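Local coordinates for protein cyclopropane mycolic acid synthase 1 (Mycobacterium tuberculosis, PDB 1KPH) that catalyses the transfer of a methylene group from S-adenosyl-L-methionine to a double bond, forming the distal cyclopropane ring of alpha mycolic acids, at residues Ser227-Tyr232 with Tyr277-Gln282; Val163-Thr168 with Gln282-Lys287; Ala242-Lys247 with Arg261-Leu266. One frame throughout, in Å; residues are numbered along the deposited sequence.

Interaction 1. Residues Ser227-Tyr232 with Tyr277-Gln282; sequences SLQPHY and YIDVNQ. With 10A (didecyl-dimethyl-ammonium), chain G; CO3 (carbonate ion), chain E.
Ser227 ends the edge strand 221-227 opposite Asn281, an antiparallel non-hydrogen-bonded pair with CA atoms 4.5 Å apart; beyond it the chain turns away into helix 229-245. One backbone bond follows the pair, Leu228 N to Val280 O at 3.0 Å.

Asp279 reaches across to this turn. Asp279 OD1 accepts from Ser227 OG at 2.7 Å on its syn lone pair and from Val280 N of its own strand, above the carboxylate plane. Ser227 OG in turn receives Gln229 N, an ST turn for which serine's short hydroxyl is well suited. The extended Gln229 lays its amide over the carboxylate, planes 29° apart, and Gln229 NE2 donates a hydrogen bond to Ile278 O at 3.1 Å, from above the carbonyl plane.

On the inner side Val280 spreads its two methyls: Val280 CG1 packs on Leu228 CB at 3.7 Å and on Tyr232 CD2, while CG2 lies 3.6 Å from carbonate O1. Tyr232 OH is modelled 2.5 Å from carbonate O2, in the ring plane, so short that the exact length is doubtful. Ile278 CG2 touches a decyl chain of didecyl-dimethyl-ammonium. Polar links thus secure the outer turn, whereas apolar groups and one phenol line the pocket, consistent with a lipid site.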
loop_
_atom_site.group_PDB
_atom_site.type_symbol
_atom_site.label_atom_id
_atom_site.label_comp_id
_atom_site.label_asym_id
_atom_site.label_seq_id
_atom_site.Cartn_x
_atom_site.Cartn_y
_atom_site.Cartn_z
ATOM N N SER A 227 1.046 11.848 8.797
ATOM C CA SER A 227 0.843 12.130 7.384
ATOM C C SER A 227 2.160 12.191 6.617
ATOM O O SER A 227 3.140 12.755 7.104
ATOM C CB SER A 227 0.099 13.460 7.216
ATOM O OG SER A 227 -0.027 13.806 5.849
ATOM N N LEU A 228 2.169 11.614 5.417
ATOM C CA LEU A 228 3.352 11.617 4.557
ATOM C C LEU A 228 3.003 12.325 3.246
ATOM O O LEU A 228 3.681 12.155 2.230
ATOM C CB LEU A 228 3.796 10.182 4.252
ATOM C CG LEU A 228 4.152 9.265 5.422
ATOM C CD1 LEU A 228 4.743 7.970 4.870
ATOM C CD2 LEU A 228 5.146 9.953 6.343
ATOM N N GLN A 229 1.946 13.129 3.294
ATOM C CA GLN A 229 1.430 13.860 2.139
ATOM C C GLN A 229 2.451 14.425 1.145
ATOM O O GLN A 229 2.434 14.067 -0.033
ATOM C CB GLN A 229 0.498 14.977 2.623
ATOM C CG GLN A 229 -0.287 15.668 1.523
ATOM C CD GLN A 229 -1.298 16.654 2.077
ATOM O OE1 GLN A 229 -0.940 17.579 2.805
ATOM N NE2 GLN A 229 -2.571 16.459 1.739
ATOM N N PRO A 230 3.353 15.312 1.598
ATOM C CA PRO A 230 4.336 15.867 0.658
ATOM C C PRO A 230 5.284 14.838 0.065
ATOM O O PRO A 230 5.778 15.005 -1.053
ATOM C CB PRO A 230 5.070 16.905 1.503
ATOM C CG PRO A 230 5.047 16.281 2.867
ATOM C CD PRO A 230 3.608 15.797 2.966
ATOM N N HIS A 231 5.542 13.773 0.814
ATOM C CA HIS A 231 6.440 12.732 0.341
ATOM C C HIS A 231 5.887 11.970 -0.860
ATOM O O HIS A 231 6.656 11.440 -1.662
ATOM C CB HIS A 231 6.742 11.746 1.467
ATOM C CG HIS A 231 7.469 12.354 2.623
ATOM N ND1 HIS A 231 8.812 12.660 2.580
ATOM C CD2 HIS A 231 7.036 12.737 3.847
ATOM C CE1 HIS A 231 9.176 13.202 3.729
ATOM N NE2 HIS A 231 8.116 13.259 4.516
ATOM N N TYR A 232 4.564 11.918 -1.005
ATOM C CA TYR A 232 3.992 11.166 -2.121
ATOM C C TYR A 232 4.118 11.847 -3.481
ATOM O O TYR A 232 4.258 11.175 -4.504
ATOM C CB TYR A 232 2.524 10.824 -1.856
ATOM C CG TYR A 232 2.184 9.390 -2.210
ATOM C CD1 TYR A 232 2.824 8.750 -3.273
ATOM C CD2 TYR A 232 1.243 8.671 -1.478
ATOM C CE1 TYR A 232 2.544 7.427 -3.592
ATOM C CE2 TYR A 232 0.950 7.340 -1.795
ATOM C CZ TYR A 232 1.608 6.726 -2.849
ATOM O OH TYR A 232 1.357 5.410 -3.149
ATOM N N TYR A 277 -5.629 17.536 -2.370
ATOM C CA TYR A 277 -6.951 16.918 -2.450
ATOM C C TYR A 277 -6.930 15.521 -1.849
ATOM O O TYR A 277 -7.964 14.997 -1.444
ATOM C CB TYR A 277 -7.455 16.854 -3.896
ATOM C CG TYR A 277 -7.826 18.203 -4.469
ATOM C CD1 TYR A 277 -8.643 18.308 -5.596
ATOM C CD2 TYR A 277 -7.345 19.378 -3.893
ATOM C CE1 TYR A 277 -8.970 19.555 -6.133
ATOM C CE2 TYR A 277 -7.663 20.621 -4.420
ATOM C CZ TYR A 277 -8.472 20.706 -5.537
ATOM O OH TYR A 277 -8.770 21.949 -6.048
ATOM N N ILE A 278 -5.747 14.919 -1.800
ATOM C CA ILE A 278 -5.602 13.591 -1.218
ATOM C C ILE A 278 -4.425 13.586 -0.257
ATOM O O ILE A 278 -3.505 14.395 -0.376
ATOM C CB ILE A 278 -5.409 12.507 -2.300
ATOM C CG1 ILE A 278 -4.287 12.905 -3.257
ATOM C CG2 ILE A 278 -6.721 12.296 -3.052
ATOM C CD1 ILE A 278 -4.111 11.937 -4.410
ATOM N N ASP A 279 -4.469 12.668 0.701
ATOM C CA ASP A 279 -3.443 12.557 1.729
ATOM C C ASP A 279 -3.086 11.077 1.875
ATOM O O ASP A 279 -3.691 10.218 1.229
ATOM C CB ASP A 279 -4.022 13.104 3.047
ATOM C CG ASP A 279 -2.962 13.404 4.100
ATOM O OD1 ASP A 279 -1.771 13.097 3.894
ATOM O OD2 ASP A 279 -3.338 13.957 5.158
ATOM N N VAL A 280 -2.089 10.787 2.700
ATOM C CA VAL A 280 -1.680 9.409 2.957
ATOM C C VAL A 280 -1.250 9.394 4.418
ATOM O O VAL A 280 -0.448 10.224 4.852
ATOM C CB VAL A 280 -0.523 8.951 2.018
ATOM C CG1 VAL A 280 0.689 9.848 2.180
ATOM C CG2 VAL A 280 -0.165 7.500 2.315
ATOM N N ASN A 281 -1.804 8.463 5.185
ATOM C CA ASN A 281 -1.510 8.410 6.610
ATOM C C ASN A 281 -1.213 7.034 7.173
ATOM O O ASN A 281 -1.724 6.022 6.688
ATOM C CB ASN A 281 -2.692 8.994 7.394
ATOM C CG ASN A 281 -2.879 10.477 7.160
ATOM O OD1 ASN A 281 -2.255 11.302 7.824
ATOM N ND2 ASN A 281 -3.732 10.822 6.201
ATOM N N GLN A 282 -0.383 7.015 8.211
ATOM C CA GLN A 282 -0.050 5.781 8.907
ATOM C C GLN A 282 -0.778 5.841 10.248
ATOM O O GLN A 282 -0.542 6.747 11.045
ATOM C CB GLN A 282 1.452 5.666 9.166
ATOM C CG GLN A 282 2.321 5.652 7.931
ATOM C CD GLN A 282 3.653 4.972 8.189
ATOM O OE1 GLN A 282 4.200 5.058 9.290
ATOM N NE2 GLN A 282 4.187 4.299 7.171
HETATM C C1 10A G . -11.523 7.820 -5.427
HETATM C C2 10A G . -11.159 6.396 -5.864
HETATM C C3 10A G . -9.770 6.022 -5.335
HETATM C C4 10A G . -9.266 4.622 -5.715
HETATM C C5 10A G . -7.870 4.461 -5.097
HETATM C C6 10A G . -7.149 3.142 -5.414
HETATM C C7 10A G . -5.781 3.264 -4.725
HETATM C C8 10A G . -4.797 2.130 -5.026
HETATM C C9 10A G . -3.467 2.455 -4.312
HETATM C C10 10A G . -2.380 1.472 -4.746
HETATM N N1 10A G . -0.898 1.670 -4.386
HETATM C C11 10A G . -0.146 0.553 -5.081
HETATM C C12 10A G . -0.662 1.495 -2.907
HETATM C C13 10A G . -0.274 3.025 -4.753
HETATM C C14 10A G . -0.287 3.597 -6.205
HETATM C C15 10A G . 0.047 5.100 -6.359
HETATM C C16 10A G . -0.876 6.150 -5.697
HETATM C C17 10A G . -2.298 6.184 -6.289
HETATM C C18 10A G . -3.191 7.251 -5.642
HETATM C C19 10A G . -4.586 7.241 -6.284
HETATM C C20 10A G . -5.444 8.351 -5.657
HETATM C C21 10A G . -6.835 8.411 -6.291
HETATM C C22 10A G . -7.618 9.551 -5.639
HETATM C C CO3 E . 0.081 4.286 -0.230
HETATM O O1 CO3 E . 1.339 4.907 0.299
HETATM O O2 CO3 E . -0.157 4.262 -1.564
HETATM O O3 CO3 E . -0.829 3.749 0.635
#

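Interaction 2. Residues Val163-Thr168 with Gln282-Lys287; sequences VMLLHT and QFTCQK. With CO3 (carbonate ion), chain E.
Leu166 and Phe283 exchange both backbone bonds, as do Met164 and Cys285; these hydrogen-bonded pairs alternate with the non-hydrogen-bonded pairs Val163-Gln286, Leu165-Thr284 and His167-Gln282. The strands run antiparallel, their axes 4.5 Å apart at closest and their directions 160° apart. This pairing joins the parallel methyltransferase strands to the antiparallel final strand.

Side-chain packing falls on both faces. Met164, Leu166, Phe283 and Cys285 share one, where Met164 and Leu166 pack on helix 147-157 and Phe283 on strand 221-227; Phe283 turns its ring edge to Leu166 O. On the other, Leu165 CD2 rests 4.1 Å from Gln282 CB, and Val163 CG2 lies against the amide of Gln286.

The polar side-chain link is Gln282 NE2 to His167 ND1, 2.9 Å, lying in both the ring plane and the amide plane although those planes are 68° apart. With chi1 at 171° the imidazole swings off the strand toward the carbonate, probably from the crystallisation liquor and also bound by Cys35 N; His167 NE2 donates a bent 2.7 Å bond to carbonate O1. Glutamine suits its place: NE2 serves the histidine while OE1 takes Lys59 NZ, so that Gln282 probably fixes the rotation of the imidazole as a second-shell residue.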
loop_
_atom_site.group_PDB
_atom_site.type_symbol
_atom_site.label_atom_id
_atom_site.label_comp_id
_atom_site.label_asym_id
_atom_site.label_seq_id
_atom_site.Cartn_x
_atom_site.Cartn_y
_atom_site.Cartn_z
ATOM N N VAL A 163 -0.582 -4.892 17.908
ATOM C CA VAL A 163 -0.537 -3.580 17.270
ATOM C C VAL A 163 -0.582 -3.719 15.756
ATOM O O VAL A 163 0.086 -4.581 15.191
ATOM C CB VAL A 163 0.764 -2.822 17.625
ATOM C CG1 VAL A 163 0.746 -1.433 16.991
ATOM C CG2 VAL A 163 0.924 -2.727 19.125
ATOM N N MET A 164 -1.382 -2.877 15.106
ATOM C CA MET A 164 -1.477 -2.881 13.651
ATOM C C MET A 164 -1.143 -1.500 13.103
ATOM O O MET A 164 -1.700 -0.495 13.544
ATOM C CB MET A 164 -2.881 -3.271 13.162
ATOM C CG MET A 164 -3.109 -2.931 11.675
ATOM S SD MET A 164 -4.573 -3.650 10.854
ATOM C CE MET A 164 -5.897 -2.584 11.507
ATOM N N LEU A 165 -0.215 -1.456 12.156
ATOM C CA LEU A 165 0.155 -0.199 11.528
ATOM C C LEU A 165 -0.568 -0.226 10.192
ATOM O O LEU A 165 -0.237 -1.022 9.315
ATOM C CB LEU A 165 1.676 -0.110 11.324
ATOM C CG LEU A 165 2.292 1.198 10.788
ATOM C CD1 LEU A 165 1.894 1.407 9.338
ATOM C CD2 LEU A 165 1.843 2.382 11.635
ATOM N N LEU A 166 -1.589 0.612 10.062
ATOM C CA LEU A 166 -2.363 0.690 8.831
ATOM C C LEU A 166 -1.956 1.959 8.103
ATOM O O LEU A 166 -2.148 3.066 8.602
ATOM C CB LEU A 166 -3.867 0.722 9.132
ATOM C CG LEU A 166 -4.774 0.878 7.906
ATOM C CD1 LEU A 166 -4.621 -0.340 7.004
ATOM C CD2 LEU A 166 -6.227 1.035 8.351
ATOM N N HIS A 167 -1.394 1.777 6.916
ATOM C CA HIS A 167 -0.921 2.875 6.091
ATOM C C HIS A 167 -1.802 2.923 4.853
ATOM O O HIS A 167 -1.850 1.970 4.071
ATOM C CB HIS A 167 0.560 2.617 5.758
ATOM C CG HIS A 167 1.149 3.550 4.746
ATOM N ND1 HIS A 167 2.427 4.056 4.867
ATOM C CD2 HIS A 167 0.685 3.987 3.551
ATOM C CE1 HIS A 167 2.723 4.761 3.790
ATOM N NE2 HIS A 167 1.685 4.734 2.974
ATOM N N THR A 168 -2.511 4.034 4.680
ATOM C CA THR A 168 -3.416 4.162 3.548
ATOM C C THR A 168 -3.619 5.588 3.077
ATOM O O THR A 168 -3.511 6.538 3.846
ATOM C CB THR A 168 -4.818 3.604 3.900
ATOM O OG1 THR A 168 -5.707 3.781 2.789
ATOM C CG2 THR A 168 -5.393 4.343 5.107
ATOM N N GLN A 282 -0.383 7.015 8.211
ATOM C CA GLN A 282 -0.050 5.781 8.907
ATOM C C GLN A 282 -0.778 5.841 10.248
ATOM O O GLN A 282 -0.542 6.747 11.045
ATOM C CB GLN A 282 1.452 5.666 9.166
ATOM C CG GLN A 282 2.321 5.652 7.931
ATOM C CD GLN A 282 3.653 4.972 8.189
ATOM O OE1 GLN A 282 4.200 5.058 9.290
ATOM N NE2 GLN A 282 4.187 4.299 7.171
ATOM N N PHE A 283 -1.667 4.882 10.485
ATOM C CA PHE A 283 -2.423 4.833 11.729
ATOM C C PHE A 283 -1.874 3.739 12.634
ATOM O O PHE A 283 -1.823 2.574 12.249
ATOM C CB PHE A 283 -3.895 4.534 11.449
ATOM C CG PHE A 283 -4.589 5.572 10.622
ATOM C CD1 PHE A 283 -5.375 6.551 11.225
ATOM C CD2 PHE A 283 -4.490 5.555 9.234
ATOM C CE1 PHE A 283 -6.058 7.497 10.452
ATOM C CE2 PHE A 283 -5.165 6.492 8.455
ATOM C CZ PHE A 283 -5.952 7.464 9.065
ATOM N N THR A 284 -1.450 4.118 13.830
ATOM C CA THR A 284 -0.943 3.152 14.792
ATOM C C THR A 284 -2.160 2.676 15.584
ATOM O O THR A 284 -2.672 3.392 16.444
ATOM C CB THR A 284 0.085 3.795 15.748
ATOM O OG1 THR A 284 1.206 4.273 14.991
ATOM C CG2 THR A 284 0.578 2.780 16.775
ATOM N N CYS A 285 -2.626 1.473 15.273
ATOM C CA CYS A 285 -3.793 0.910 15.933
ATOM C C CYS A 285 -3.400 -0.020 17.080
ATOM O O CYS A 285 -2.897 -1.122 16.860
ATOM C CB CYS A 285 -4.641 0.176 14.899
ATOM S SG CYS A 285 -5.089 1.230 13.489
ATOM N N GLN A 286 -3.635 0.446 18.304
ATOM C CA GLN A 286 -3.297 -0.301 19.512
ATOM C C GLN A 286 -4.479 -1.085 20.089
ATOM O O GLN A 286 -5.565 -0.540 20.292
ATOM C CB GLN A 286 -2.769 0.663 20.577
ATOM C CG GLN A 286 -2.317 -0.005 21.866
ATOM C CD GLN A 286 -1.002 -0.728 21.707
ATOM O OE1 GLN A 286 -0.009 -0.135 21.294
ATOM N NE2 GLN A 286 -0.984 -2.017 22.038
ATOM N N LYS A 287 -4.261 -2.367 20.355
ATOM C CA LYS A 287 -5.307 -3.204 20.926
ATOM C C LYS A 287 -5.209 -3.158 22.448
ATOM O O LYS A 287 -4.170 -2.783 22.998
ATOM C CB LYS A 287 -5.166 -4.647 20.434
ATOM C CG LYS A 287 -6.218 -5.600 20.982
ATOM C CD LYS A 287 -6.074 -6.990 20.383
ATOM C CE LYS A 287 -7.048 -7.966 21.020
ATOM N NZ LYS A 287 -6.988 -9.316 20.396
HETATM C C CO3 E . 0.081 4.286 -0.230
HETATM O O1 CO3 E . 1.339 4.907 0.299
HETATM O O2 CO3 E . -0.157 4.262 -1.564
HETATM O O3 CO3 E . -0.829 3.749 0.635
#

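Interaction 3. Residues Ala242-Lys247 with Arg261-Leu266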
loop_
_atom_site.group_PDB
_atom_site.type_symbol
_atom_site.label_atom_id
_atom_site.label_comp_id
_atom_site.label_asym_id
_atom_site.label_seq_id
_atom_site.Cartn_x
_atom_site.Cartn_y
_atom_site.Cartn_z
ATOM N N ALA A 242 11.042 7.948 -14.316
ATOM C CA ALA A 242 11.631 6.689 -14.756
ATOM C C ALA A 242 10.818 6.041 -15.880
ATOM O O ALA A 242 11.370 5.652 -16.912
ATOM C CB ALA A 242 11.750 5.726 -13.571
ATOM N N LEU A 243 9.508 5.927 -15.680
ATOM C CA LEU A 243 8.640 5.325 -16.686
ATOM C C LEU A 243 8.829 6.008 -18.034
ATOM O O LEU A 243 8.976 5.347 -19.066
ATOM C CB LEU A 243 7.169 5.428 -16.257
ATOM C CG LEU A 243 6.145 4.868 -17.251
ATOM C CD1 LEU A 243 6.487 3.420 -17.581
ATOM C CD2 LEU A 243 4.743 4.966 -16.657
ATOM N N GLN A 244 8.830 7.336 -18.018
ATOM C CA GLN A 244 9.001 8.119 -19.235
ATOM C C GLN A 244 10.322 7.810 -19.941
ATOM O O GLN A 244 10.359 7.635 -21.159
ATOM C CB GLN A 244 8.916 9.610 -18.905
ATOM C CG GLN A 244 9.128 10.533 -20.088
ATOM C CD GLN A 244 8.675 11.952 -19.803
ATOM O OE1 GLN A 244 7.666 12.413 -20.340
ATOM N NE2 GLN A 244 9.410 12.649 -18.945
ATOM N N ALA A 245 11.407 7.741 -19.176
ATOM C CA ALA A 245 12.716 7.446 -19.751
ATOM C C ALA A 245 12.755 5.996 -20.233
ATOM O O ALA A 245 13.613 5.619 -21.035
ATOM C CB ALA A 245 13.813 7.691 -18.713
ATOM N N ASN A 246 11.822 5.192 -19.730
ATOM C CA ASN A 246 11.712 3.783 -20.100
ATOM C C ASN A 246 10.547 3.579 -21.071
ATOM O O ASN A 246 10.074 2.458 -21.261
ATOM C CB ASN A 246 11.481 2.927 -18.851
ATOM C CG ASN A 246 12.766 2.627 -18.099
ATOM O OD1 ASN A 246 12.765 2.491 -16.872
ATOM N ND2 ASN A 246 13.869 2.506 -18.834
ATOM N N LYS A 247 10.093 4.674 -21.673
ATOM C CA LYS A 247 8.971 4.651 -22.611
ATOM C C LYS A 247 9.084 3.587 -23.698
ATOM O O LYS A 247 8.157 2.801 -23.902
ATOM C CB LYS A 247 8.817 6.026 -23.261
ATOM C CG LYS A 247 7.742 6.110 -24.333
ATOM C CD LYS A 247 7.661 7.529 -24.871
ATOM C CE LYS A 247 6.750 7.629 -26.078
ATOM N NZ LYS A 247 6.779 9.006 -26.650
ATOM N N ARG A 261 -1.580 5.608 -20.473
ATOM C CA ARG A 261 -2.496 5.507 -19.352
ATOM C C ARG A 261 -1.745 5.620 -18.026
ATOM O O ARG A 261 -2.158 6.357 -17.133
ATOM C CB ARG A 261 -3.253 4.181 -19.422
ATOM C CG ARG A 261 -4.356 4.029 -18.389
ATOM C CD ARG A 261 -5.257 2.863 -18.749
ATOM N NE ARG A 261 -4.505 1.617 -18.851
ATOM C CZ ARG A 261 -5.002 0.480 -19.328
ATOM N NH1 ARG A 261 -6.256 0.426 -19.753
ATOM N NH2 ARG A 261 -4.242 -0.607 -19.375
ATOM N N TYR A 262 -0.638 4.898 -17.898
ATOM C CA TYR A 262 0.127 4.952 -16.661
ATOM C C TYR A 262 0.810 6.290 -16.410
ATOM O O TYR A 262 0.937 6.712 -15.263
ATOM C CB TYR A 262 1.140 3.807 -16.598
ATOM C CG TYR A 262 0.536 2.565 -15.987
ATOM C CD1 TYR A 262 -0.425 1.825 -16.675
ATOM C CD2 TYR A 262 0.857 2.178 -14.684
ATOM C CE1 TYR A 262 -1.055 0.739 -16.085
ATOM C CE2 TYR A 262 0.229 1.088 -14.082
ATOM C CZ TYR A 262 -0.727 0.376 -14.792
ATOM O OH TYR A 262 -1.358 -0.697 -14.215
ATOM N N MET A 263 1.250 6.965 -17.466
ATOM C CA MET A 263 1.880 8.266 -17.275
ATOM C C MET A 263 0.809 9.237 -16.778
ATOM O O MET A 263 1.037 10.017 -15.855
ATOM C CB MET A 263 2.480 8.784 -18.585
ATOM C CG MET A 263 3.796 8.131 -18.986
ATOM S SD MET A 263 5.110 8.397 -17.762
ATOM C CE MET A 263 5.402 10.175 -17.942
ATOM N N LYS A 264 -0.365 9.176 -17.397
ATOM C CA LYS A 264 -1.475 10.042 -17.020
ATOM C C LYS A 264 -1.832 9.812 -15.555
ATOM O O LYS A 264 -2.109 10.756 -14.815
ATOM C CB LYS A 264 -2.692 9.756 -17.908
ATOM C CG LYS A 264 -3.958 10.521 -17.524
ATOM C CD LYS A 264 -5.110 10.177 -18.468
ATOM C CE LYS A 264 -6.406 10.856 -18.050
ATOM N NZ LYS A 264 -7.520 10.506 -18.975
ATOM N N TYR A 265 -1.812 8.549 -15.145
ATOM C CA TYR A 265 -2.128 8.173 -13.775
ATOM C C TYR A 265 -1.048 8.640 -12.794
ATOM O O TYR A 265 -1.350 9.319 -11.806
ATOM C CB TYR A 265 -2.354 6.647 -13.726
ATOM C CG TYR A 265 -1.771 5.875 -12.552
ATOM C CD1 TYR A 265 -2.109 6.184 -11.232
ATOM C CD2 TYR A 265 -0.904 4.800 -12.776
ATOM C CE1 TYR A 265 -1.598 5.436 -10.161
ATOM C CE2 TYR A 265 -0.388 4.050 -11.718
ATOM C CZ TYR A 265 -0.739 4.370 -10.412
ATOM O OH TYR A 265 -0.239 3.611 -9.370
ATOM N N LEU A 266 0.208 8.312 -13.077
ATOM C CA LEU A 266 1.302 8.710 -12.192
ATOM C C LEU A 266 1.411 10.225 -12.010
ATOM O O LEU A 266 1.442 10.722 -10.882
ATOM C CB LEU A 266 2.628 8.147 -12.710
ATOM C CG LEU A 266 2.757 6.621 -12.651
ATOM C CD1 LEU A 266 4.059 6.197 -13.302
ATOM C CD2 LEU A 266 2.699 6.145 -11.197
#
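Leu243 lays its CD2 methyl over the sulfur of Met263, with Leu243 CD2 to Met263 SD at 3.6 Å, the two side chains sliding past each other in opposite directions. Leu243 CD2 also meets Leu266 CD1 at 3.6 Å and Tyr262 CB at 3.8 Å. One branch of a single leucine therefore fits among three residues of helix 256-275, two of them adjacent in sequence and the third one turn further on. Its CG stands anti to the backbone N (chi1 178°), projecting the branch toward helix 256-275.

Met263 suits the other half of the contact because its unbranched chain can fold. The bend at chi2 (-61°) turns SD against Leu243, and the bend at chi3 (-69°) swings the terminal methyl onto Gln244, with Met263 CE to Gln244 CB at 3.7 Å. The aliphatic root of Gln244 is thus in apolar contact although the residue as a whole is exposed.

Tyr262 contributes only its CB here. Its ring leads away from helix 229-245 and meets Phe22 edge-to-face, and Leu243 also touches Phe26. Leu266 crosses Leu243 at about a right angle and continues onto Leu236 and Trp239 of helix 229-245. Next to it, Tyr265 contacts the bound didecyl-dimethyl-ammonium and is hydrogen-bonded to Tyr33.

No hydrogen bond joins the two segments; methyl groups and a thioether, brought together by dispersion and the exclusion of water, join helix 229-245 to helix 256-275, whose Tyr265 touches the bound ligand.

Overall arrangement
From the N terminus, the chain passes through the parallel strands of the Rossmann-like core before reaching 163-168. Interaction 2 closes the longest loop, bringing the C-terminal 282-287 back beside that strand. Within this loop lies interaction 1, where 227-232 meets 277-282, and within that again lies interaction 3, a short helical excursion between 242-247 and 261-266; none cross. Interactions 1 and 2 share strand 278-286 and Gln282, touch each other, and both reach the carbonate. Interaction 3 stands apart, its centre about 21 Å from that of interaction 1, yet helix 229-245 serves both. Interaction 2 extends the sheet, interaction 1 joins its last strands to the start of helix 229-245, and interaction 3 joins that helix to 256-275.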